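Local coordinates for glutathione synthetase-like effector 30 (Gpa-GSS30-apo) (Globodera pallida, PDB 5OET), which serves as an effector of a plant-parasitic nematode and probably acts as an ATP-dependent ligase of the glutathione synthetase family, at residues 156-170 / 472-486. Numbering follows the deposited sequence.
Sequences IRQPVAMFCQRADYM and TPELGIFGCLLGNME
Asn484 OD1, lying beside the Pro159 ring, accepts two backbone N-H groups, those of Glu486 (2.8 Å from OD1, an Asx turn) and Thr487. The same amide rests its ND2 on Pro159 CB at 3.5 Å, while Pro159 O takes the N-H of Met485 just past the strand end. From there strands 160-170 and 472-484 run antiparallel with hydrogen-bonded and non-hydrogen-bonded pairs in turn down to Tyr169 and Leu475. Cys164 and Cys480 form a non-hydrogen-bonded pair closed by a cross-strand disulfide (SG to SG 2.1 Å, chi3 102°). Next along that face, Leu482 turns its end toward the facing strand, CD1 3.6 Å from Met162 CB. In the other direction Arg166 and Phe478 lie side by side, the arginine methylene CG 3.8 Å from the centroid of the Phe478 ring, over one face. The chain then bends at chi3 (65°), and the guanidinium, turned 79° from the ring, grips Asp168 side-on: NE reaches OD1 and NH2 reaches OD2, both on syn lone pairs. Arg166 NH1 is hydrogen-bonded to Gly192 O. Asp168 OD2 also comes within 3.5 Å of Glu474 OE1, the two carboxylates stacked; the arginine probably eases this like-charge approach. The pair is interior to the large mixed sheet of the glutathione synthetase fold, flanked by strands 179-188 and 490-504, and joins parts of the chain some 300 residues apart. On the opposite face, Phe163 offers its ring edge to Leu481 CD1, 3.6 Å from CD2. Tyr169 crosses Ile477 at about a right angle, CE1 4.1 Å from Ile477 CG1, with Leu475 O at the ring edge; its OH is hydrogen-bonded to Gln183 NE2. Gln165 and Tyr169 touch helix 98-119.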
loop_
_atom_site.group_PDB
_atom_site.type_symbol
_atom_site.label_atom_id
_atom_site.label_comp_id
_atom_site.label_asym_id
_atom_site.label_seq_id
_atom_site.Cartn_x
_atom_site.Cartn_y
_atom_site.Cartn_z
ATOM N N ILE A 156 40.945 4.144 -10.692
ATOM C CA ILE A 156 39.498 3.904 -10.511
ATOM C C ILE A 156 39.135 2.601 -11.237
ATOM O O ILE A 156 39.445 2.427 -12.415
ATOM C CB ILE A 156 38.565 5.043 -11.033
ATOM C CG1 ILE A 156 39.134 6.452 -10.788
ATOM C CG2 ILE A 156 37.202 4.953 -10.344
ATOM C CD1 ILE A 156 38.250 7.585 -11.272
ATOM N N ARG A 157 38.464 1.697 -10.530
ATOM C CA ARG A 157 38.146 0.379 -11.070
ATOM C C ARG A 157 36.829 0.322 -11.828
ATOM O O ARG A 157 36.681 -0.482 -12.743
ATOM C CB ARG A 157 38.215 -0.666 -9.958
ATOM C CG ARG A 157 39.663 -1.078 -9.724
ATOM C CD ARG A 157 39.846 -1.803 -8.421
ATOM N NE ARG A 157 41.264 -1.972 -8.122
ATOM C CZ ARG A 157 41.755 -2.566 -7.041
ATOM N NH1 ARG A 157 43.073 -2.635 -6.877
ATOM N NH2 ARG A 157 40.933 -3.105 -6.130
ATOM N N GLN A 158 35.876 1.161 -11.440
ATOM C CA GLN A 158 34.629 1.344 -12.186
ATOM C C GLN A 158 34.449 2.824 -12.529
ATOM O O GLN A 158 34.059 3.599 -11.668
ATOM C CB GLN A 158 33.442 0.815 -11.382
ATOM C CG GLN A 158 32.117 0.824 -12.119
ATOM C CD GLN A 158 32.178 0.354 -13.571
ATOM O OE1 GLN A 158 32.438 1.140 -14.477
ATOM N NE2 GLN A 158 31.903 -0.920 -13.795
ATOM N N PRO A 159 34.754 3.221 -13.781
ATOM C CA PRO A 159 34.528 4.610 -14.246
ATOM C C PRO A 159 33.076 5.070 -14.256
ATOM O O PRO A 159 32.816 6.256 -14.101
ATOM C CB PRO A 159 35.046 4.591 -15.695
ATOM C CG PRO A 159 35.998 3.462 -15.737
ATOM C CD PRO A 159 35.429 2.423 -14.819
ATOM N N VAL A 160 32.150 4.139 -14.474
ATOM C CA VAL A 160 30.724 4.455 -14.582
ATOM C C VAL A 160 30.109 4.597 -13.195
ATOM O O VAL A 160 30.113 3.659 -12.398
ATOM C CB VAL A 160 29.948 3.406 -15.417
ATOM C CG1 VAL A 160 28.448 3.674 -15.381
ATOM C CG2 VAL A 160 30.452 3.405 -16.852
ATOM N N ALA A 161 29.579 5.788 -12.946
ATOM C CA ALA A 161 28.865 6.124 -11.725
ATOM C C ALA A 161 27.420 6.357 -12.077
ATOM O O ALA A 161 27.108 6.820 -13.162
ATOM C CB ALA A 161 29.461 7.381 -11.087
ATOM N N MET A 162 26.555 6.007 -11.141
ATOM C CA MET A 162 25.135 6.338 -11.168
ATOM C C MET A 162 24.958 7.434 -10.147
ATOM O O MET A 162 25.410 7.301 -9.025
ATOM C CB MET A 162 24.309 5.136 -10.765
ATOM C CG MET A 162 22.846 5.430 -10.544
ATOM S SD MET A 162 21.977 3.872 -10.398
ATOM C CE MET A 162 20.495 4.451 -9.577
ATOM N N PHE A 163 24.302 8.519 -10.532
ATOM C CA PHE A 163 24.300 9.721 -9.716
ATOM C C PHE A 163 22.894 10.290 -9.668
ATOM O O PHE A 163 22.403 10.796 -10.672
ATOM C CB PHE A 163 25.321 10.693 -10.300
ATOM C CG PHE A 163 25.247 12.072 -9.740
ATOM C CD1 PHE A 163 25.079 12.288 -8.374
ATOM C CD2 PHE A 163 25.368 13.173 -10.588
ATOM C CE1 PHE A 163 25.009 13.578 -7.867
ATOM C CE2 PHE A 163 25.304 14.463 -10.095
ATOM C CZ PHE A 163 25.124 14.671 -8.738
ATOM N N CYS A 164 22.245 10.144 -8.514
ATOM C CA CYS A 164 20.879 10.614 -8.288
ATOM C C CYS A 164 20.948 11.733 -7.246
ATOM O O CYS A 164 21.657 11.621 -6.243
ATOM C CB CYS A 164 19.952 9.476 -7.801
ATOM S SG CYS A 164 19.399 8.232 -9.037
ATOM N N GLN A 165 20.200 12.810 -7.502
ATOM C CA GLN A 165 20.235 14.014 -6.680
ATOM C C GLN A 165 18.828 14.448 -6.352
ATOM O O GLN A 165 17.924 14.228 -7.140
ATOM C CB GLN A 165 20.953 15.120 -7.437
ATOM C CG GLN A 165 21.609 16.212 -6.603
ATOM C CD GLN A 165 22.214 17.298 -7.481
ATOM O OE1 GLN A 165 21.506 17.949 -8.235
ATOM N NE2 GLN A 165 23.529 17.486 -7.397
ATOM N N ARG A 166 18.658 15.017 -5.158
ATOM C CA ARG A 166 17.463 15.778 -4.799
ATOM C C ARG A 166 17.920 17.172 -4.407
ATOM O O ARG A 166 18.641 17.323 -3.437
ATOM C CB ARG A 166 16.681 15.109 -3.656
ATOM C CG ARG A 166 15.182 15.471 -3.662
ATOM C CD ARG A 166 14.423 14.949 -2.447
ATOM N NE ARG A 166 14.896 15.580 -1.209
ATOM C CZ ARG A 166 15.205 14.967 -0.058
ATOM N NH1 ARG A 166 15.083 13.639 0.101
ATOM N NH2 ARG A 166 15.650 15.702 0.953
ATOM N N ALA A 167 17.532 18.173 -5.190
ATOM C CA ALA A 167 17.756 19.595 -4.867
ATOM C C ALA A 167 16.512 20.118 -4.177
ATOM O O ALA A 167 15.415 19.920 -4.695
ATOM C CB ALA A 167 17.997 20.391 -6.138
ATOM N N ASP A 168 16.668 20.773 -3.027
ATOM C CA ASP A 168 15.550 21.358 -2.296
ATOM C C ASP A 168 15.450 22.895 -2.475
ATOM O O ASP A 168 16.447 23.597 -2.515
ATOM C CB ASP A 168 15.637 20.969 -0.821
ATOM C CG ASP A 168 15.464 19.454 -0.598
ATOM O OD1 ASP A 168 14.989 18.743 -1.511
ATOM O OD2 ASP A 168 15.813 18.953 0.488
ATOM N N TYR A 169 14.223 23.396 -2.591
ATOM C CA TYR A 169 13.949 24.804 -2.818
ATOM C C TYR A 169 12.872 25.365 -1.885
ATOM O O TYR A 169 12.007 24.638 -1.408
ATOM C CB TYR A 169 13.526 25.003 -4.265
ATOM C CG TYR A 169 14.585 24.577 -5.278
ATOM C CD1 TYR A 169 14.639 23.279 -5.731
ATOM C CD2 TYR A 169 15.518 25.501 -5.800
ATOM C CE1 TYR A 169 15.581 22.892 -6.666
ATOM C CE2 TYR A 169 16.468 25.123 -6.737
ATOM C CZ TYR A 169 16.499 23.814 -7.169
ATOM O OH TYR A 169 17.428 23.373 -8.091
ATOM N N MET A 170 12.975 26.664 -1.625
ATOM C CA MET A 170 11.990 27.453 -0.890
ATOM C C MET A 170 11.569 28.561 -1.849
ATOM O O MET A 170 12.423 29.149 -2.506
ATOM C CB MET A 170 12.633 28.084 0.360
ATOM C CG MET A 170 11.862 27.915 1.663
ATOM S SD MET A 170 12.495 26.630 2.797
ATOM C CE MET A 170 11.016 26.235 3.737
ATOM N N THR A 472 5.141 26.256 5.874
ATOM C CA THR A 472 6.052 26.656 4.803
ATOM C C THR A 472 6.412 25.392 4.035
ATOM O O THR A 472 7.009 24.492 4.614
ATOM C CB THR A 472 7.357 27.322 5.330
ATOM O OG1 THR A 472 7.906 26.547 6.402
ATOM C CG2 THR A 472 7.102 28.711 5.838
ATOM N N PRO A 473 6.031 25.310 2.741
ATOM C CA PRO A 473 6.430 24.179 1.923
ATOM C C PRO A 473 7.888 24.271 1.427
ATOM O O PRO A 473 8.472 25.353 1.387
ATOM C CB PRO A 473 5.446 24.220 0.758
ATOM C CG PRO A 473 5.082 25.640 0.620
ATOM C CD PRO A 473 5.246 26.289 1.966
ATOM N N GLU A 474 8.443 23.113 1.076
ATOM C CA GLU A 474 9.810 22.971 0.604
ATOM C C GLU A 474 9.741 21.995 -0.563
ATOM O O GLU A 474 9.328 20.867 -0.396
ATOM C CB GLU A 474 10.710 22.425 1.715
ATOM C CG GLU A 474 12.209 22.444 1.415
ATOM C CD GLU A 474 13.019 21.408 2.219
ATOM O OE1 GLU A 474 12.849 20.169 1.999
ATOM O OE2 GLU A 474 13.856 21.826 3.054
ATOM N N LEU A 475 10.149 22.458 -1.741
ATOM C CA LEU A 475 10.082 21.696 -2.995
ATOM C C LEU A 475 11.370 20.933 -3.253
ATOM O O LEU A 475 12.419 21.531 -3.308
ATOM C CB LEU A 475 9.871 22.673 -4.145
ATOM C CG LEU A 475 9.762 22.157 -5.568
ATOM C CD1 LEU A 475 8.477 21.364 -5.772
ATOM C CD2 LEU A 475 9.836 23.349 -6.512
ATOM N N GLY A 476 11.285 19.621 -3.428
ATOM C CA GLY A 476 12.446 18.789 -3.771
ATOM C C GLY A 476 12.340 18.299 -5.201
ATOM O O GLY A 476 11.351 17.668 -5.559
ATOM N N ILE A 477 13.335 18.592 -6.027
ATOM C CA ILE A 477 13.349 18.091 -7.388
ATOM C C ILE A 477 14.341 16.937 -7.516
ATOM O O ILE A 477 15.533 17.121 -7.265
ATOM C CB ILE A 477 13.752 19.192 -8.377
ATOM C CG1 ILE A 477 12.793 20.383 -8.293
ATOM C CG2 ILE A 477 13.808 18.635 -9.792
ATOM C CD1 ILE A 477 11.346 20.072 -8.617
ATOM N N PHE A 478 13.848 15.777 -7.941
ATOM C CA PHE A 478 14.684 14.613 -8.243
ATOM C C PHE A 478 15.212 14.582 -9.671
ATOM O O PHE A 478 14.491 14.892 -10.598
ATOM C CB PHE A 478 13.880 13.327 -8.057
ATOM C CG PHE A 478 13.484 13.060 -6.647
ATOM C CD1 PHE A 478 14.332 12.371 -5.796
ATOM C CD2 PHE A 478 12.252 13.479 -6.173
ATOM C CE1 PHE A 478 13.968 12.098 -4.493
ATOM C CE2 PHE A 478 11.882 13.226 -4.858
ATOM C CZ PHE A 478 12.737 12.528 -4.014
ATOM N N GLY A 479 16.458 14.149 -9.834
ATOM C CA GLY A 479 17.005 13.775 -11.147
ATOM C C GLY A 479 18.203 12.839 -11.035
ATOM O O GLY A 479 18.973 12.925 -10.077
ATOM N N CYS A 480 18.361 11.946 -12.010
ATOM C CA CYS A 480 19.506 11.032 -12.029
ATOM C C CYS A 480 20.300 11.095 -13.311
ATOM O O CYS A 480 19.768 11.354 -14.371
ATOM C CB CYS A 480 19.099 9.571 -11.819
ATOM S SG CYS A 480 18.138 9.237 -10.349
ATOM N N LEU A 481 21.574 10.767 -13.161
ATOM C CA LEU A 481 22.553 10.635 -14.232
ATOM C C LEU A 481 23.081 9.211 -14.279
ATOM O O LEU A 481 23.086 8.493 -13.270
ATOM C CB LEU A 481 23.780 11.486 -13.912
ATOM C CG LEU A 481 23.905 12.893 -14.388
ATOM C CD1 LEU A 481 25.332 13.387 -14.178
ATOM C CD2 LEU A 481 23.519 12.903 -15.839
ATOM N N LEU A 482 23.560 8.827 -15.452
ATOM C CA LEU A 482 24.536 7.758 -15.572
ATOM C C LEU A 482 25.719 8.304 -16.380
ATOM O O LEU A 482 25.560 8.718 -17.547
ATOM C CB LEU A 482 23.911 6.565 -16.257
ATOM C CG LEU A 482 24.481 5.240 -15.847
ATOM C CD1 LEU A 482 24.315 5.009 -14.353
ATOM C CD2 LEU A 482 23.788 4.180 -16.689
ATOM N N GLY A 483 26.892 8.323 -15.761
ATOM C CA GLY A 483 28.028 9.012 -16.354
ATOM C C GLY A 483 29.334 8.327 -16.070
ATOM O O GLY A 483 29.430 7.545 -15.121
ATOM N N ASN A 484 30.331 8.630 -16.906
ATOM C CA ASN A 484 31.660 8.046 -16.812
ATOM C C ASN A 484 32.577 9.095 -16.227
ATOM O O ASN A 484 32.760 10.136 -16.822
ATOM C CB ASN A 484 32.147 7.622 -18.195
ATOM C CG ASN A 484 33.552 7.051 -18.174
ATOM O OD1 ASN A 484 34.495 7.682 -17.690
ATOM N ND2 ASN A 484 33.698 5.865 -18.719
ATOM N N MET A 485 33.199 8.802 -15.100
ATOM C CA MET A 485 33.980 9.800 -14.384
ATOM C C MET A 485 35.404 10.004 -14.857
ATOM O O MET A 485 36.084 10.898 -14.351
ATOM C CB MET A 485 34.011 9.443 -12.917
ATOM C CG MET A 485 32.628 9.353 -12.338
ATOM S SD MET A 485 32.800 9.362 -10.571
ATOM C CE MET A 485 33.444 7.707 -10.307
ATOM N N GLU A 486 35.866 9.181 -15.797
ATOM C CA GLU A 486 37.220 9.320 -16.350
ATOM C C GLU A 486 37.216 10.240 -17.550
ATOM O O GLU A 486 38.143 11.011 -17.736
ATOM C CB GLU A 486 37.827 7.952 -16.717
ATOM C CG GLU A 486 38.871 7.462 -15.719
ATOM C CD GLU A 486 38.998 5.949 -15.703
ATOM O OE1 GLU A 486 39.139 5.356 -16.798
ATOM O OE2 GLU A 486 38.934 5.361 -14.596
#